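Local coordinates for uncharacterized protein (Neisseria meningitidis serogroup B, PDB 3NYM) that is of unknown function but folds as a helical chain without beta strands, built round one long helix, and pairs with a second copy of itself, at residues A[19-24]-A[119-124]; A[55-60]-A[95-100]. All coordinates share one frame; numbering follows the deposited sequence.

Contact 1 of 2, residues A[19-24]-A[119-124]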
ATOM      1  N   LEU A  19      16.286  18.080   7.323  1.00 27.24           N
ATOM      2  CA  LEU A  19      17.128  19.037   8.045  1.00 29.33           C
ATOM      3  C   LEU A  19      18.407  19.346   7.269  1.00 30.86           C
ATOM      4  O   LEU A  19      18.903  20.470   7.312  1.00 31.08           O
ATOM      5  CB  LEU A  19      17.462  18.538   9.455  1.00 25.62           C
ATOM      6  CG  LEU A  19      16.267  18.414  10.400  1.00 33.00           C
ATOM      7  CD1 LEU A  19      16.662  17.708  11.688  1.00 36.60           C
ATOM      8  CD2 LEU A  19      15.672  19.789  10.686  1.00 37.21           C
ATOM      9  N   TYR A  20      18.942  18.356   6.559  1.00 26.66           N
ATOM     10  CA  TYR A  20      20.105  18.614   5.712  1.00 31.54           C
ATOM     11  C   TYR A  20      19.754  19.643   4.646  1.00 33.57           C
ATOM     12  O   TYR A  20      20.609  20.388   4.179  1.00 30.37           O
ATOM     13  CB  TYR A  20      20.653  17.316   5.093  1.00 30.02           C
ATOM     14  CG  TYR A  20      21.497  16.544   6.081  1.00 30.47           C
ATOM     15  CD1 TYR A  20      22.811  16.927   6.340  1.00 34.93           C
ATOM     16  CD2 TYR A  20      20.970  15.473   6.795  1.00 28.77           C
ATOM     17  CE1 TYR A  20      23.586  16.255   7.267  1.00 35.20           C
ATOM     18  CE2 TYR A  20      21.740  14.788   7.732  1.00 32.90           C
ATOM     19  CZ  TYR A  20      23.047  15.184   7.960  1.00 39.00           C
ATOM     20  OH  TYR A  20      23.824  14.513   8.885  1.00 41.44           O
ATOM     21  N   GLN A  21      18.480  19.706   4.289  1.00 31.00           N
ATOM     22  CA  GLN A  21      18.029  20.621   3.243  1.00 32.89           C
ATOM     23  C   GLN A  21      17.573  21.958   3.803  1.00 32.57           C
ATOM     24  O   GLN A  21      17.055  22.801   3.074  1.00 39.95           O
ATOM     25  CB  GLN A  21      16.918  19.976   2.397  1.00 27.02           C
ATOM     26  CG  GLN A  21      17.330  18.651   1.812  1.00 28.78           C
ATOM     27  CD  GLN A  21      16.329  18.091   0.831  1.00 36.79           C
ATOM     28  OE1 GLN A  21      15.386  18.768   0.423  1.00 41.84           O
ATOM     29  NE2 GLN A  21      16.542  16.849   0.428  1.00 33.79           N
ATOM     30  N   GLY A  22      17.756  22.145   5.104  1.00 32.78           N
ATOM     31  CA  GLY A  22      17.496  23.432   5.722  1.00 39.52           C
ATOM     32  C   GLY A  22      16.083  23.660   6.232  1.00 40.46           C
ATOM     33  O   GLY A  22      15.709  24.800   6.524  1.00 37.08           O
ATOM     34  N   PHE A  23      15.293  22.597   6.353  1.00 35.19           N
ATOM     35  CA  PHE A  23      13.957  22.740   6.934  1.00 35.46           C
ATOM     36  C   PHE A  23      13.614  21.643   7.943  1.00 31.81           C
ATOM     37  O   PHE A  23      14.193  20.561   7.930  1.00 31.91           O
ATOM     38  CB  PHE A  23      12.874  22.867   5.853  1.00 29.20           C
ATOM     39  CG  PHE A  23      12.834  21.719   4.891  1.00 33.37           C
ATOM     40  CD1 PHE A  23      12.172  20.545   5.214  1.00 32.54           C
ATOM     41  CD2 PHE A  23      13.454  21.812   3.654  1.00 38.20           C
ATOM     42  CE1 PHE A  23      12.138  19.485   4.325  1.00 35.33           C
ATOM     43  CE2 PHE A  23      13.420  20.750   2.758  1.00 34.74           C
ATOM     44  CZ  PHE A  23      12.762  19.591   3.096  1.00 37.70           C
ATOM     45  N   ASP A  24      12.672  21.956   8.824  1.00 30.99           N
ATOM     46  CA  ASP A  24      12.302  21.085   9.936  1.00 37.21           C
ATOM     47  C   ASP A  24      10.861  20.640   9.762  1.00 32.40           C
ATOM     48  O   ASP A  24       9.942  21.397  10.059  1.00 29.26           O
ATOM     49  CB  ASP A  24      12.438  21.843  11.263  1.00 40.08           C
ATOM     50  CG  ASP A  24      12.071  20.991  12.470  1.00 43.09           C
ATOM     51  OD1 ASP A  24      11.566  19.863  12.292  1.00 36.29           O
ATOM     52  OD2 ASP A  24      12.284  21.455  13.606  1.00 46.77           O
ATOM     53  N   ASN A 119      18.461  25.812   1.620  1.00 43.33           N
ATOM     54  CA  ASN A 119      19.875  26.149   1.582  1.00 41.92           C
ATOM     55  C   ASN A 119      20.484  25.700   0.253  1.00 44.32           C
ATOM     56  O   ASN A 119      19.776  25.565  -0.747  1.00 42.05           O
ATOM     57  CB  ASN A 119      20.603  25.518   2.772  1.00 40.65           C
ATOM     58  CG  ASN A 119      20.419  24.010   2.834  1.00 43.41           C
ATOM     59  OD1 ASN A 119      20.118  23.373   1.830  1.00 41.28           O
ATOM     60  ND2 ASN A 119      20.608  23.434   4.015  1.00 42.83           N
ATOM     61  N   SER A 120      21.791  25.459   0.237  1.00 39.36           N
ATOM     62  CA  SER A 120      22.457  25.080  -1.002  1.00 44.18           C
ATOM     63  C   SER A 120      22.702  23.574  -1.093  1.00 50.98           C
ATOM     64  O   SER A 120      23.484  23.106  -1.928  1.00 41.20           O
ATOM     65  CB  SER A 120      23.768  25.849  -1.149  1.00 52.26           C
ATOM     66  OG  SER A 120      24.538  25.725   0.030  1.00 58.83           O
ATOM     67  N   PHE A 121      22.031  22.811  -0.237  1.00 50.05           N
ATOM     68  CA  PHE A 121      22.152  21.360  -0.289  1.00 43.86           C
ATOM     69  C   PHE A 121      21.867  20.824  -1.683  1.00 44.26           C
ATOM     70  O   PHE A 121      20.899  21.227  -2.334  1.00 43.91           O
ATOM     71  CB  PHE A 121      21.205  20.680   0.698  1.00 36.98           C
ATOM     72  CG  PHE A 121      21.240  19.177   0.613  1.00 33.84           C
ATOM     73  CD1 PHE A 121      20.474  18.505  -0.321  1.00 37.65           C
ATOM     74  CD2 PHE A 121      22.056  18.436   1.458  1.00 40.01           C
ATOM     75  CE1 PHE A 121      20.513  17.109  -0.406  1.00 42.05           C
ATOM     76  CE2 PHE A 121      22.097  17.049   1.383  1.00 44.55           C
ATOM     77  CZ  PHE A 121      21.323  16.387   0.449  1.00 38.04           C
ATOM     78  N   SER A 122      22.711  19.899  -2.130  1.00 41.92           N
ATOM     79  CA  SER A 122      22.509  19.227  -3.404  1.00 43.49           C
ATOM     80  C   SER A 122      22.972  17.782  -3.296  1.00 40.05           C
ATOM     81  O   SER A 122      24.040  17.514  -2.761  1.00 41.25           O
ATOM     82  CB  SER A 122      23.287  19.943  -4.510  1.00 49.80           C
ATOM     83  OG  SER A 122      22.971  19.395  -5.775  1.00 61.58           O
ATOM     84  N   TRP A 123      22.164  16.845  -3.785  1.00 35.59           N
ATOM     85  CA  TRP A 123      22.575  15.449  -3.809  1.00 32.68           C
ATOM     86  C   TRP A 123      23.694  15.259  -4.835  1.00 35.83           C
ATOM     87  O   TRP A 123      23.666  15.876  -5.903  1.00 32.08           O
ATOM     88  CB  TRP A 123      21.402  14.553  -4.192  1.00 31.59           C
ATOM     89  CG  TRP A 123      20.283  14.502  -3.185  1.00 32.93           C
ATOM     90  CD1 TRP A 123      19.042  15.078  -3.300  1.00 34.57           C
ATOM     91  CD2 TRP A 123      20.288  13.806  -1.926  1.00 26.42           C
ATOM     92  NE1 TRP A 123      18.278  14.783  -2.184  1.00 28.01           N
ATOM     93  CE2 TRP A 123      19.018  14.006  -1.331  1.00 29.81           C
ATOM     94  CE3 TRP A 123      21.234  13.026  -1.252  1.00 30.02           C
ATOM     95  CZ2 TRP A 123      18.684  13.467  -0.079  1.00 23.52           C
ATOM     96  CZ3 TRP A 123      20.892  12.478  -0.014  1.00 27.90           C
ATOM     97  CH2 TRP A 123      19.627  12.708   0.559  1.00 27.89           C
ATOM     98  N   PRO A 124      24.671  14.391  -4.520  1.00 34.10           N
ATOM     99  CA  PRO A 124      25.779  14.055  -5.434  1.00 42.23           C
ATOM    100  C   PRO A 124      25.266  13.351  -6.689  1.00 47.20           C
ATOM    101  O   PRO A 124      24.288  12.612  -6.597  1.00 43.90           O
ATOM    102  CB  PRO A 124      26.620  13.058  -4.628  1.00 43.00           C
ATOM    103  CG  PRO A 124      26.135  13.133  -3.229  1.00 43.57           C
ATOM    104  CD  PRO A 124      24.719  13.611  -3.274  1.00 39.38           C
TER

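Contact 2 of 2, residues A[55-60]-A[95-100]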
ATOM      1  N   ASN A  55       0.141   3.788  13.707  1.00 27.53           N
ATOM      2  CA  ASN A  55      -1.277   3.763  14.085  1.00 32.24           C
ATOM      3  C   ASN A  55      -2.182   3.879  12.870  1.00 28.50           C
ATOM      4  O   ASN A  55      -3.205   3.215  12.793  1.00 30.11           O
ATOM      5  CB  ASN A  55      -1.626   4.866  15.095  1.00 35.36           C
ATOM      6  CG  ASN A  55      -1.162   4.542  16.505  1.00 44.23           C
ATOM      7  OD1 ASN A  55      -0.618   3.466  16.761  1.00 40.73           O
ATOM      8  ND2 ASN A  55      -1.379   5.479  17.432  1.00 42.98           N
ATOM      9  N   GLU A  56      -1.809   4.732  11.922  1.00 25.04           N
ATOM     10  CA  GLU A  56      -2.574   4.845  10.686  1.00 27.70           C
ATOM     11  C   GLU A  56      -2.632   3.493   9.978  1.00 29.74           C
ATOM     12  O   GLU A  56      -3.696   3.046   9.546  1.00 27.74           O
ATOM     13  CB  GLU A  56      -1.952   5.890   9.765  1.00 27.51           C
ATOM     14  CG  GLU A  56      -1.893   7.285  10.389  1.00 35.21           C
ATOM     15  CD  GLU A  56      -1.159   8.282   9.512  1.00 49.45           C
ATOM     16  OE1 GLU A  56      -1.220   8.136   8.274  1.00 62.33           O
ATOM     17  OE2 GLU A  56      -0.519   9.210  10.055  1.00 46.09           O
ATOM     18  N   PHE A  57      -1.484   2.839   9.862  1.00 29.13           N
ATOM     19  CA  PHE A  57      -1.442   1.545   9.195  1.00 27.09           C
ATOM     20  C   PHE A  57      -2.297   0.518   9.929  1.00 28.83           C
ATOM     21  O   PHE A  57      -3.117  -0.162   9.313  1.00 24.74           O
ATOM     22  CB  PHE A  57      -0.004   1.032   9.049  1.00 29.58           C
ATOM     23  CG  PHE A  57       0.081  -0.356   8.471  1.00 24.82           C
ATOM     24  CD1 PHE A  57      -0.030  -0.559   7.101  1.00 21.46           C
ATOM     25  CD2 PHE A  57       0.254  -1.456   9.297  1.00 27.15           C
ATOM     26  CE1 PHE A  57       0.046  -1.850   6.545  1.00 24.98           C
ATOM     27  CE2 PHE A  57       0.325  -2.747   8.765  1.00 27.32           C
ATOM     28  CZ  PHE A  57       0.221  -2.946   7.383  1.00 28.23           C
ATOM     29  N   LYS A  58      -2.101   0.388  11.236  1.00 25.12           N
ATOM     30  CA  LYS A  58      -2.825  -0.628  11.996  1.00 29.57           C
ATOM     31  C   LYS A  58      -4.344  -0.407  11.948  1.00 31.56           C
ATOM     32  O   LYS A  58      -5.115  -1.359  11.887  1.00 26.14           O
ATOM     33  CB  LYS A  58      -2.330  -0.700  13.442  1.00 35.92           C
ATOM     34  CG  LYS A  58      -3.089   0.206  14.399  1.00 53.88           C
ATOM     35  CD  LYS A  58      -2.589   0.068  15.833  1.00 65.19           C
ATOM     36  CE  LYS A  58      -3.383   0.954  16.779  1.00 69.04           C
ATOM     37  NZ  LYS A  58      -2.943   0.789  18.195  1.00 74.94           N
ATOM     38  N   GLU A  59      -4.767   0.850  11.957  1.00 30.17           N
ATOM     39  CA  GLU A  59      -6.185   1.174  11.913  1.00 28.23           C
ATOM     40  C   GLU A  59      -6.787   0.806  10.555  1.00 30.31           C
ATOM     41  O   GLU A  59      -7.850   0.172  10.477  1.00 27.02           O
ATOM     42  CB  GLU A  59      -6.376   2.664  12.238  1.00 31.13           C
ATOM     43  CG  GLU A  59      -7.721   3.255  11.862  1.00 50.33           C
ATOM     44  CD  GLU A  59      -7.760   4.768  12.075  1.00 73.44           C
ATOM     45  OE1 GLU A  59      -8.766   5.401  11.681  1.00 80.47           O
ATOM     46  OE2 GLU A  59      -6.784   5.319  12.638  1.00 75.12           O
ATOM     47  N   ASP A  60      -6.108   1.188   9.478  1.00 25.14           N
ATOM     48  CA  ASP A  60      -6.564   0.804   8.137  1.00 27.71           C
ATOM     49  C   ASP A  60      -6.592  -0.724   7.954  1.00 28.24           C
ATOM     50  O   ASP A  60      -7.560  -1.284   7.426  1.00 22.93           O
ATOM     51  CB  ASP A  60      -5.695   1.460   7.054  1.00 31.51           C
ATOM     52  CG  ASP A  60      -6.061   2.917   6.800  1.00 39.21           C
ATOM     53  OD1 ASP A  60      -7.235   3.295   7.000  1.00 35.38           O
ATOM     54  OD2 ASP A  60      -5.167   3.689   6.385  1.00 48.53           O
ATOM     55  N   GLY A  95      -7.574   0.225  -0.581  1.00 24.97           N
ATOM     56  CA  GLY A  95      -7.119   1.469  -1.179  1.00 28.58           C
ATOM     57  C   GLY A  95      -6.427   2.391  -0.189  1.00 27.55           C
ATOM     58  O   GLY A  95      -5.411   3.008  -0.516  1.00 27.25           O
ATOM     59  N   ASN A  96      -6.970   2.502   1.022  1.00 20.22           N
ATOM     60  CA  ASN A  96      -6.304   3.273   2.066  1.00 22.19           C
ATOM     61  C   ASN A  96      -4.930   2.700   2.383  1.00 24.76           C
ATOM     62  O   ASN A  96      -3.986   3.445   2.625  1.00 23.15           O
ATOM     63  CB  ASN A  96      -7.127   3.306   3.350  1.00 28.56           C
ATOM     64  CG  ASN A  96      -7.982   4.544   3.456  1.00 44.20           C
ATOM     65  OD1 ASN A  96      -8.228   5.222   2.461  1.00 48.06           O
ATOM     66  ND2 ASN A  96      -8.438   4.851   4.669  1.00 45.32           N
ATOM     67  N   LEU A  97      -4.827   1.375   2.411  1.00 21.71           N
ATOM     68  CA  LEU A  97      -3.538   0.741   2.679  1.00 26.61           C
ATOM     69  C   LEU A  97      -2.566   1.055   1.548  1.00 24.92           C
ATOM     70  O   LEU A  97      -1.399   1.372   1.792  1.00 22.66           O
ATOM     71  CB  LEU A  97      -3.696  -0.765   2.902  1.00 22.44           C
ATOM     72  CG  LEU A  97      -4.371  -1.129   4.232  1.00 23.64           C
ATOM     73  CD1 LEU A  97      -5.011  -2.504   4.177  1.00 22.04           C
ATOM     74  CD2 LEU A  97      -3.381  -1.050   5.384  1.00 24.41           C
ATOM     75  N   SER A  98      -3.046   1.004   0.307  1.00 20.19           N
ATOM     76  CA  SER A  98      -2.190   1.399  -0.811  1.00 23.22           C
ATOM     77  C   SER A  98      -1.686   2.821  -0.618  1.00 26.29           C
ATOM     78  O   SER A  98      -0.517   3.115  -0.849  1.00 25.75           O
ATOM     79  CB  SER A  98      -2.928   1.296  -2.142  1.00 27.42           C
ATOM     80  OG  SER A  98      -2.068   1.668  -3.204  1.00 32.48           O
ATOM     81  N   LEU A  99      -2.583   3.697  -0.178  1.00 24.95           N
ATOM     82  CA  LEU A  99      -2.282   5.116  -0.003  1.00 26.68           C
ATOM     83  C   LEU A  99      -1.250   5.385   1.091  1.00 29.71           C
ATOM     84  O   LEU A  99      -0.434   6.298   0.973  1.00 26.90           O
ATOM     85  CB  LEU A  99      -3.575   5.886   0.294  1.00 32.72           C
ATOM     86  CG  LEU A  99      -3.444   7.385   0.555  1.00 34.34           C
ATOM     87  CD1 LEU A  99      -2.746   8.076  -0.615  1.00 44.15           C
ATOM     88  CD2 LEU A  99      -4.809   7.996   0.800  1.00 37.07           C
ATOM     89  N   ILE A 100      -1.295   4.604   2.164  1.00 26.92           N
ATOM     90  CA  ILE A 100      -0.294   4.718   3.215  1.00 24.28           C
ATOM     91  C   ILE A 100       1.094   4.741   2.598  1.00 27.67           C
ATOM     92  O   ILE A 100       1.907   5.634   2.870  1.00 24.94           O
ATOM     93  CB  ILE A 100      -0.370   3.516   4.173  1.00 27.48           C
ATOM     94  CG1 ILE A 100      -1.706   3.511   4.915  1.00 31.27           C
ATOM     95  CG2 ILE A 100       0.824   3.502   5.121  1.00 30.26           C
ATOM     96  CD1 ILE A 100      -1.619   3.864   6.351  1.00 33.38           C
TER

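Contact 1 of 2, residues A[19-24]-A[119-124]
Tyr20 and Gln21, at the end of helix 13-20, meet Asn119 and Phe121 of the C-terminal tail where a Schellman motif closes the helix. Asn119 ND2 donates to Tyr20 O over 3.1 Å in a nearly straight bond (N-H...O 170°). The carbonyl lies close to the amide plane of Asn119, whereas the nitrogen itself sits above the plane of that carbonyl. Phe121 packs just beyond, its CB 3.5 Å from Tyr20 O. Gln21 CG covers one face of the Phe121 ring in a CH-pi contact, 4.2 Å from the ring centroid, and Tyr20 CB touches Phe121 CE2 at 4.0 Å. With CG of Phe121 anti to its backbone N (chi1 176°), the ring reaches across to both residues.

Two turns set up this arrangement. Gly22, at positive phi, is the C-prime residue of the Schellman motif, and its N bonds back to Leu19 O. On the tail, Asn119 forms an Asx turn, which holds its amide with the NH2 directed at the helix end. Further out, Leu111 O accepts from both Gln21 NE2 and Trp123 NE1, drawing these side chains to the end of the long helix, while Tyr20 meets Phe80 of the second subunit edge-to-face. The Asx turn itself is closed by Phe121 N, 2.9 Å from Asn119 OD1.

Contact 2 of 2, residues A[55-60]-A[95-100]
Ile100 has CG1 anti to its carbonyl carbon and an unusual chi2 of -108°, a combination that carries CD1 across to the backbone of helix 55-60. Asp60, with CG likewise beside its own backbone N, sends its carboxylate the other way, and the two side chains run alongside in opposite senses. Ile100 CD1 therefore comes within 3.6 Å of Asp60 OD2. Ile100 CD1 also lies 3.7 Å from Phe57 N and touches Glu56 CB, so one terminal carbon fits among three residues of the facing helix.

The other carboxylate oxygen takes the polar contact. Asn96 ND2 donates to Asp60 OD1 at 3.0 Å with an N-H...O angle of 164°. The acceptor lies close to the amide plane of Asn96, but the nitrogen approaches from above the carboxylate plane; the two flat groups are steeply inclined to each other. Asn96 CB, at 3.6 Å from Asp60 CG, packs against the carboxylate as well, and Asp60 is thus met by both the amide and the aliphatic part of the asparagine.

Leu97 adds a second apolar contact beside that of Ile100. Leu97 CD2 touches Phe57 CE1 at 3.7 Å, the leucine branch standing roughly perpendicular to the phenylalanine side chain, and Asp60 CB at 3.8 Å.

The helices are antiparallel, with segment axes 9.7 Å apart at closest approach and 162° between their directions. Glu56, whose CB touches Ile100, has its OE1 hydrogen-bonded to the dimethylated lysine at position 45, in the loop before helix 53-60. Helix 83-113 thus carries helix 53-60 of its own chain and also contacts the second subunit, where Leu97 packs on Phe101 and Ser98 meets its counterpart Ser98.

Overall arrangement
Both contacts bring earlier parts of the chain against helix 83-113 or the tail that follows it. Contact 2, which packs helix 53-60 beside the long helix, is nested within the loop closed by contact 1, which joins the end of helix 13-20 to the C-terminal tail. The centre of contact 2 lies about 8 Å from the centre of the chain, that of contact 1 about 22 Å. Their centres are about 30 Å apart and their nearest atoms about 16 Å, so they do not touch. Each also reaches the second subunit. No active site is known; a PEG fragment near Phe121 and an acetate near Phe57 probably come from the crystallisation liquor.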